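Local structure of acetyltransferase (Agrobacterium tumefaciens, 2DXQ) at residues V25-P28 against S29-E32. The protein is a putative acetyltransferase of the GNAT family, probably transferring an acetyl group from acetyl-CoA to an unspecified acceptor substrate. Sequence-based numbering, arbitrary orientation.
Sequences VLNP and SDPE. With PO4 (phosphate ion), chain E.
Asn27 and Asp30 meet twice, once through the backbone and once through their side chains. Asn27 is the first residue to leave helical geometry after helix 16-26, and a type I beta turn runs from it to Asp30. The turn closes with Asp30 N donating to Asn27 O at 3.0 Å.

The Asn27 side chain lies alongside that of Asp30 and points the same way. Its CB packs against the carboxylate, 3.2 Å from Asp30 OD2, and also borders the phosphate. CG is anti to the carbonyl carbon (chi1 -58°), which sends the amide along the aspartate. At the tip, Asn27 ND2 donates to Asp30 OD2 over 3.1 Å. This bond is bent, 146° at the hydrogen, and OD2 receives it from above the carboxylate plane. Amide and carboxylate planes stand 77° apart. Asn27 OD1 lies 3.9 Å from phosphate O4, too far for a hydrogen bond.

Ser29 binds the phosphate at one oxygen. Ser29 N donates to phosphate O2 at 2.8 Å. Ser29 OG donates to the same phosphate O2 at 2.6 Å. The first torsion sets OG between the backbone N and the carbonyl carbon, on the side of the ion. One water lies within hydrogen-bonding reach of both Asn27 O and Asp30 O. Another links Pro28 O to Asp30 O.

The turn leads into the loop before helix 35-47 and faces the second subunit. There Arg76 of that subunit forms a salt bridge with Asp30 OD1 and a hydrogen bond to the phosphate. The ion probably came from the crystallisation liquor. Arg76 of the second subunit probably offsets part of the negative charge of carboxylate and phosphate. Its salt bridge is the main hold on the Asp30 carboxylate at the subunit interface, and the Asn27 amide is probably a secondary one.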
# COMPACT_ATOMS: atom_id res chain seq x y z
N VAL A 25 -14.83 -10.63 11.69
CA VAL A 25 -14.80 -11.86 10.89
C VAL A 25 -13.41 -12.11 10.31
O VAL A 25 -12.89 -13.25 10.38
CB VAL A 25 -15.87 -11.83 9.75
CG1 VAL A 25 -15.67 -13.01 8.78
CG2 VAL A 25 -17.27 -11.85 10.36
N LEU A 26 -12.82 -11.06 9.75
CA LEU A 26 -11.49 -11.12 9.17
C LEU A 26 -10.48 -11.68 10.18
O LEU A 26 -9.77 -12.65 9.89
CB LEU A 26 -11.06 -9.75 8.66
CG LEU A 26 -9.68 -9.62 7.98
CD1 LEU A 26 -9.58 -10.56 6.78
CD2 LEU A 26 -9.44 -8.16 7.57
N ASN A 27 -10.44 -11.06 11.37
CA ASN A 27 -9.47 -11.41 12.40
C ASN A 27 -10.20 -11.74 13.71
O ASN A 27 -10.36 -10.87 14.56
CB ASN A 27 -8.48 -10.25 12.63
CG ASN A 27 -7.70 -9.84 11.38
OD1 ASN A 27 -7.31 -10.66 10.56
ND2 ASN A 27 -7.46 -8.55 11.25
N PRO A 28 -10.65 -13.00 13.87
CA PRO A 28 -11.44 -13.36 15.06
C PRO A 28 -10.74 -13.18 16.42
O PRO A 28 -11.42 -13.10 17.44
CB PRO A 28 -11.82 -14.83 14.83
CG PRO A 28 -10.96 -15.32 13.72
CD PRO A 28 -10.50 -14.13 12.93
N SER A 29 -9.41 -13.09 16.43
CA SER A 29 -8.67 -12.89 17.69
C SER A 29 -8.44 -11.39 18.01
O SER A 29 -7.94 -11.05 19.09
CB SER A 29 -7.36 -13.66 17.66
OG SER A 29 -6.40 -13.01 16.85
N ASP A 30 -8.81 -10.51 17.08
CA ASP A 30 -8.69 -9.07 17.34
C ASP A 30 -9.67 -8.65 18.41
O ASP A 30 -10.76 -9.22 18.49
CB ASP A 30 -8.98 -8.25 16.07
CG ASP A 30 -7.75 -8.00 15.22
OD1 ASP A 30 -6.60 -8.34 15.62
OD2 ASP A 30 -7.94 -7.44 14.12
N PRO A 31 -9.32 -7.62 19.21
CA PRO A 31 -10.26 -7.07 20.18
C PRO A 31 -11.45 -6.46 19.46
O PRO A 31 -11.31 -5.97 18.33
CB PRO A 31 -9.46 -5.98 20.89
CG PRO A 31 -8.38 -5.61 19.96
CD PRO A 31 -8.03 -6.90 19.25
N GLU A 32 -12.62 -6.50 20.09
CA GLU A 32 -13.83 -6.00 19.45
C GLU A 32 -13.97 -4.52 19.79
O GLU A 32 -14.51 -4.16 20.83
CB GLU A 32 -15.05 -6.83 19.86
CG GLU A 32 -14.86 -8.31 19.53
CD GLU A 32 -16.08 -9.18 19.82
OE1 GLU A 32 -17.02 -8.72 20.51
OE2 GLU A 32 -16.08 -10.34 19.35
P PO4 E . -6.53 -13.82 13.72
O1 PO4 E . -6.42 -15.11 14.52
O2 PO4 E . -7.42 -12.86 14.46
O3 PO4 E . -5.16 -13.23 13.54
O4 PO4 E . -7.12 -14.13 12.37
O HOH W 1 -12.40 -9.82 16.37
O HOH W 2 -14.26 -11.24 17.34
O HOH W 3 -11.79 -11.35 20.08